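Local coordinates for D-3-phosphoglycerate dehydrogenase-related protein (Vibrio cholerae, PDB 4S1V), which probably catalyses the NAD-dependent oxidation or reduction of a D-2-hydroxyacid such as 3-phosphoglycerate, as a member of the D-isomer-specific 2-hydroxyacid dehydrogenase family, at residues W111-Y124 / N136-L150. Numbering follows the deposited sequence.
Sequences WSLILAASRHLPSY and NGGLGLGRTLSGRTL
A Schellman motif at H120 ends helix 104-119 of the Rossmann-type NAD-binding domain, and segment 136-150, the loop before strand 150-153, runs across it. The backbone of H120 has positive phi, L121 N bonds back to A116 O, and H120 N bonds weakly to A117 O. A direct backbone hydrogen bond joins the segments, R143 N to S118 O at 3.0 Å, with an N-H...O angle of 152°. G142 passes beside this bond, its CA 3.1 Å from S118 O and 4.1 Å from R119 CA.

Two CH-pi contacts hold the loop's first half. L139 CB sits over the centre of one face of the H120 imidazole, and its CD1 reaches ND1 of that ring. At the imidazole edge a water in the ring plane joins H120 NE2 to L139 O and L141 O. N136 CB covers one face of the Y124 ring, 3.8 Å from its centroid. Chi1 of 67° places N136 CG between its own N and carbonyl carbon, laying the amide alongside the phenol with the planes 38° apart. That amide is held at both ends: OD1 accepts from L139 N in an Asx motif, and ND2 donates to G140 O. Y124 OH is itself bonded to Q11 of the second subunit, while R119, bent at chi2 and chi3, donates from NH1 to A105 O and from NH2 to G290 O of that subunit, which places this end of the contact at a subunit interface.

Further along, L145 packs its two methyls against the helix flank. L145 CD1 lies 3.6 Å from L115 CD2 and 3.7 Å from W111 CZ2, whereas CD2 lies 3.7 Å from I114 CG2. Beyond it, L150 CD2 approaches the edge of the W111 indole near the ring plane, 3.7 Å from W111 CZ3.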
loop_
_atom_site.group_PDB
_atom_site.type_symbol
_atom_site.label_atom_id
_atom_site.label_comp_id
_atom_site.label_asym_id
_atom_site.label_seq_id
_atom_site.Cartn_x
_atom_site.Cartn_y
_atom_site.Cartn_z
ATOM N N TRP C 111 9.102 -23.643 -9.613
ATOM C CA TRP C 111 10.203 -23.128 -8.820
ATOM C C TRP C 111 10.223 -21.629 -8.765
ATOM O O TRP C 111 10.504 -21.032 -7.719
ATOM C CB TRP C 111 11.544 -23.662 -9.316
ATOM C CG TRP C 111 12.522 -23.705 -8.178
ATOM C CD1 TRP C 111 13.670 -22.934 -8.003
ATOM C CD2 TRP C 111 12.417 -24.522 -6.962
ATOM N NE1 TRP C 111 14.282 -23.233 -6.810
ATOM C CE2 TRP C 111 13.581 -24.182 -6.138
ATOM C CE3 TRP C 111 11.520 -25.486 -6.503
ATOM C CZ2 TRP C 111 13.811 -24.787 -4.914
ATOM C CZ3 TRP C 111 11.765 -26.088 -5.263
ATOM C CH2 TRP C 111 12.885 -25.746 -4.492
ATOM N N SER C 112 9.923 -21.006 -9.901
ATOM C CA SER C 112 9.838 -19.554 -9.995
ATOM C C SER C 112 8.765 -18.990 -9.056
ATOM O O SER C 112 8.951 -17.926 -8.457
ATOM C CB SER C 112 9.549 -19.140 -11.438
ATOM O OG SER C 112 9.483 -17.731 -11.553
ATOM N N LEU C 113 7.651 -19.709 -8.934
ATOM C CA LEU C 113 6.568 -19.326 -8.032
ATOM C C LEU C 113 7.036 -19.437 -6.593
ATOM O O LEU C 113 6.791 -18.550 -5.774
ATOM C CB LEU C 113 5.326 -20.213 -8.237
ATOM C CG LEU C 113 4.549 -20.241 -9.560
ATOM C CD1 LEU C 113 3.096 -20.619 -9.302
ATOM C CD2 LEU C 113 4.605 -18.911 -10.296
ATOM N N ILE C 114 7.721 -20.535 -6.295
ATOM C CA ILE C 114 8.209 -20.797 -4.941
ATOM C C ILE C 114 9.173 -19.698 -4.489
ATOM O O ILE C 114 9.049 -19.172 -3.381
ATOM C CB ILE C 114 8.835 -22.211 -4.846
ATOM C CG1 ILE C 114 7.722 -23.266 -4.877
ATOM C CG2 ILE C 114 9.681 -22.360 -3.589
ATOM C CD1 ILE C 114 8.178 -24.667 -5.248
ATOM N N LEU C 115 10.101 -19.334 -5.369
ATOM C CA LEU C 115 11.089 -18.300 -5.072
ATOM C C LEU C 115 10.486 -16.903 -5.007
ATOM O O LEU C 115 10.844 -16.127 -4.127
ATOM C CB LEU C 115 12.238 -18.342 -6.077
ATOM C CG LEU C 115 13.306 -19.420 -5.913
ATOM C CD1 LEU C 115 14.092 -19.549 -7.213
ATOM C CD2 LEU C 115 14.248 -19.124 -4.749
ATOM N N ALA C 116 9.565 -16.594 -5.926
ATOM C CA ALA C 116 8.862 -15.302 -5.925
ATOM C C ALA C 116 8.024 -15.105 -4.657
ATOM O O ALA C 116 8.051 -14.040 -4.036
ATOM C CB ALA C 116 7.980 -15.165 -7.158
ATOM N N ALA C 117 7.280 -16.142 -4.290
ATOM C CA ALA C 117 6.449 -16.127 -3.092
ATOM C C ALA C 117 7.310 -15.961 -1.843
ATOM O O ALA C 117 7.001 -15.154 -0.968
ATOM C CB ALA C 117 5.625 -17.405 -3.011
ATOM N N SER C 118 8.400 -16.717 -1.782
ATOM C CA SER C 118 9.295 -16.695 -0.628
ATOM C C SER C 118 9.875 -15.312 -0.414
ATOM O O SER C 118 10.028 -14.875 0.719
ATOM C CB SER C 118 10.429 -17.707 -0.790
ATOM O OG SER C 118 9.930 -19.027 -0.734
ATOM N N ARG C 119 10.185 -14.613 -1.500
ATOM C CA ARG C 119 10.875 -13.341 -1.358
ATOM C C ARG C 119 9.989 -12.116 -1.574
ATOM O O ARG C 119 10.496 -10.994 -1.588
ATOM C CB ARG C 119 12.138 -13.306 -2.230
ATOM C CG ARG C 119 13.161 -14.391 -1.895
ATOM C CD ARG C 119 13.822 -14.212 -0.525
ATOM N NE ARG C 119 14.732 -13.068 -0.500
ATOM C CZ ARG C 119 16.047 -13.129 -0.694
ATOM N NH1 ARG C 119 16.657 -14.291 -0.914
ATOM N NH2 ARG C 119 16.761 -12.014 -0.648
ATOM N N HIS C 120 8.675 -12.342 -1.693
ATOM C CA HIS C 120 7.677 -11.286 -1.947
ATOM C C HIS C 120 8.005 -10.459 -3.148
ATOM O O HIS C 120 7.782 -9.247 -3.168
ATOM C CB HIS C 120 7.483 -10.393 -0.725
ATOM C CG HIS C 120 7.087 -11.147 0.516
ATOM N ND1 HIS C 120 5.977 -11.899 0.576
ATOM C CD2 HIS C 120 7.699 -11.237 1.766
ATOM C CE1 HIS C 120 5.876 -12.447 1.805
ATOM N NE2 HIS C 120 6.936 -12.041 2.530
ATOM N N LEU C 121 8.533 -11.121 -4.170
ATOM C CA LEU C 121 9.083 -10.429 -5.319
ATOM C C LEU C 121 8.079 -9.537 -6.092
ATOM O O LEU C 121 8.405 -8.383 -6.393
ATOM C CB LEU C 121 9.792 -11.431 -6.234
ATOM C CG LEU C 121 10.714 -10.848 -7.295
ATOM C CD1 LEU C 121 11.857 -10.068 -6.655
ATOM C CD2 LEU C 121 11.209 -11.966 -8.202
ATOM N N PRO C 122 6.859 -10.047 -6.396
ATOM C CA PRO C 122 5.947 -9.203 -7.185
ATOM C C PRO C 122 5.527 -7.905 -6.479
ATOM O O PRO C 122 5.482 -6.852 -7.119
ATOM C CB PRO C 122 4.726 -10.111 -7.422
ATOM C CG PRO C 122 5.208 -11.503 -7.168
ATOM C CD PRO C 122 6.258 -11.365 -6.106
ATOM N N SER C 123 5.244 -7.984 -5.176
ATOM C CA SER C 123 4.853 -6.808 -4.389
ATOM C C SER C 123 5.994 -5.803 -4.253
ATOM O O SER C 123 5.769 -4.602 -4.329
ATOM C CB SER C 123 4.366 -7.210 -2.991
ATOM O OG SER C 123 3.370 -8.206 -3.073
ATOM N N TYR C 124 7.206 -6.303 -4.015
ATOM C CA TYR C 124 8.393 -5.448 -3.940
ATOM C C TYR C 124 8.570 -4.669 -5.247
ATOM O O TYR C 124 8.744 -3.452 -5.234
ATOM C CB TYR C 124 9.655 -6.277 -3.652
ATOM C CG TYR C 124 10.035 -6.449 -2.185
ATOM C CD1 TYR C 124 10.227 -5.343 -1.352
ATOM C CD2 TYR C 124 10.253 -7.716 -1.650
ATOM C CE1 TYR C 124 10.607 -5.497 -0.027
ATOM C CE2 TYR C 124 10.634 -7.884 -0.321
ATOM C CZ TYR C 124 10.808 -6.773 0.487
ATOM O OH TYR C 124 11.185 -6.936 1.797
ATOM N N ASN C 136 6.674 -3.663 0.236
ATOM C CA ASN C 136 5.945 -4.784 -0.343
ATOM C C ASN C 136 4.500 -4.896 0.160
ATOM O O ASN C 136 3.885 -5.959 0.068
ATOM C CB ASN C 136 6.714 -6.089 -0.115
ATOM C CG ASN C 136 6.782 -6.488 1.349
ATOM O OD1 ASN C 136 6.213 -5.825 2.219
ATOM N ND2 ASN C 136 7.481 -7.588 1.629
ATOM N N GLY C 137 3.968 -3.794 0.686
ATOM C CA GLY C 137 2.605 -3.768 1.218
ATOM C C GLY C 137 2.479 -4.355 2.612
ATOM O O GLY C 137 1.470 -4.969 2.938
ATOM N N GLY C 138 3.507 -4.170 3.438
ATOM C CA GLY C 138 3.475 -4.606 4.829
ATOM C C GLY C 138 3.616 -6.108 5.035
ATOM O O GLY C 138 3.197 -6.640 6.070
ATOM N N LEU C 139 4.215 -6.796 4.069
ATOM C CA LEU C 139 4.400 -8.249 4.176
ATOM C C LEU C 139 5.675 -8.629 4.949
ATOM O O LEU C 139 5.892 -9.806 5.267
ATOM C CB LEU C 139 4.390 -8.904 2.788
ATOM C CG LEU C 139 3.112 -8.794 1.946
ATOM C CD1 LEU C 139 3.275 -9.539 0.627
ATOM C CD2 LEU C 139 1.902 -9.323 2.707
ATOM N N GLY C 140 6.504 -7.631 5.251
ATOM C CA GLY C 140 7.761 -7.862 5.968
ATOM C C GLY C 140 8.844 -8.507 5.119
ATOM O O GLY C 140 8.831 -8.401 3.882
ATOM N N LEU C 141 9.787 -9.164 5.792
ATOM C CA LEU C 141 10.920 -9.819 5.146
ATOM C C LEU C 141 10.537 -11.153 4.513
ATOM O O LEU C 141 9.778 -11.926 5.094
ATOM C CB LEU C 141 12.061 -10.060 6.153
ATOM C CG LEU C 141 12.883 -8.861 6.623
ATOM C CD1 LEU C 141 13.765 -9.249 7.798
ATOM C CD2 LEU C 141 13.715 -8.301 5.480
ATOM N N GLY C 142 11.080 -11.409 3.325
ATOM C CA GLY C 142 11.024 -12.725 2.712
ATOM C C GLY C 142 12.005 -13.688 3.379
ATOM O O GLY C 142 12.712 -13.316 4.326
ATOM N N ARG C 143 12.050 -14.922 2.876
ATOM C CA ARG C 143 12.766 -16.015 3.539
ATOM C C ARG C 143 13.521 -16.882 2.542
ATOM O O ARG C 143 13.037 -17.121 1.428
ATOM C CB ARG C 143 11.785 -16.891 4.324
ATOM C CG ARG C 143 11.203 -16.226 5.560
ATOM C CD ARG C 143 9.934 -16.925 6.018
ATOM N NE ARG C 143 10.212 -18.241 6.591
ATOM C CZ ARG C 143 10.125 -18.541 7.884
ATOM N NH1 ARG C 143 9.754 -17.627 8.774
ATOM N NH2 ARG C 143 10.411 -19.771 8.289
ATOM N N THR C 144 14.706 -17.348 2.939
ATOM C CA THR C 144 15.470 -18.281 2.118
ATOM C C THR C 144 14.826 -19.667 2.150
ATOM O O THR C 144 14.117 -20.028 3.108
ATOM C CB THR C 144 16.945 -18.394 2.575
ATOM O OG1 THR C 144 16.998 -18.720 3.968
ATOM C CG2 THR C 144 17.691 -17.103 2.340
ATOM N N LEU C 145 15.074 -20.444 1.104
ATOM C CA LEU C 145 14.606 -21.824 1.060
ATOM C C LEU C 145 15.573 -22.763 1.779
ATOM O O LEU C 145 15.158 -23.768 2.349
ATOM C CB LEU C 145 14.402 -22.273 -0.384
ATOM C CG LEU C 145 13.335 -21.545 -1.204
ATOM C CD1 LEU C 145 13.485 -21.926 -2.667
ATOM C CD2 LEU C 145 11.933 -21.871 -0.705
ATOM N N SER C 146 16.861 -22.419 1.726
ATOM C CA SER C 146 17.939 -23.183 2.353
ATOM C C SER C 146 17.607 -23.516 3.800
ATOM O O SER C 146 17.323 -22.619 4.588
ATOM C CB SER C 146 19.241 -22.376 2.299
ATOM O OG SER C 146 20.324 -23.128 2.818
ATOM N N GLY C 147 17.624 -24.805 4.135
ATOM C CA GLY C 147 17.278 -25.255 5.492
ATOM C C GLY C 147 15.823 -25.662 5.687
ATOM O O GLY C 147 15.519 -26.504 6.534
ATOM N N ARG C 148 14.915 -25.068 4.911
ATOM C CA ARG C 148 13.485 -25.373 5.018
ATOM C C ARG C 148 13.150 -26.718 4.368
ATOM O O ARG C 148 13.702 -27.059 3.321
ATOM C CB ARG C 148 12.638 -24.238 4.405
ATOM C CG ARG C 148 12.636 -22.943 5.213
ATOM C CD ARG C 148 11.731 -21.869 4.612
ATOM N NE ARG C 148 10.326 -22.043 4.988
ATOM C CZ ARG C 148 9.342 -21.178 4.725
ATOM N NH1 ARG C 148 9.577 -20.045 4.070
ATOM N NH2 ARG C 148 8.110 -21.457 5.121
ATOM N N THR C 149 12.256 -27.489 4.985
ATOM C CA THR C 149 11.853 -28.773 4.401
ATOM C C THR C 149 10.879 -28.603 3.234
ATOM O O THR C 149 9.819 -27.973 3.367
ATOM C CB THR C 149 11.271 -29.748 5.448
ATOM O OG1 THR C 149 12.303 -30.103 6.380
ATOM C CG2 THR C 149 10.760 -31.020 4.771
ATOM N N LEU C 150 11.260 -29.165 2.089
ATOM C CA LEU C 150 10.412 -29.137 0.919
ATOM C C LEU C 150 9.584 -30.405 0.874
ATOM O O LEU C 150 10.126 -31.502 0.706
ATOM C CB LEU C 150 11.250 -28.981 -0.360
ATOM C CG LEU C 150 10.544 -29.089 -1.718
ATOM C CD1 LEU C 150 9.428 -28.063 -1.858
ATOM C CD2 LEU C 150 11.559 -28.922 -2.836
HETATM O O HOH W 1 15.316 -16.787 -1.050
HETATM O O HOH W 2 6.947 -12.774 5.385
HETATM O O HOH W 3 12.576 -9.334 1.937
#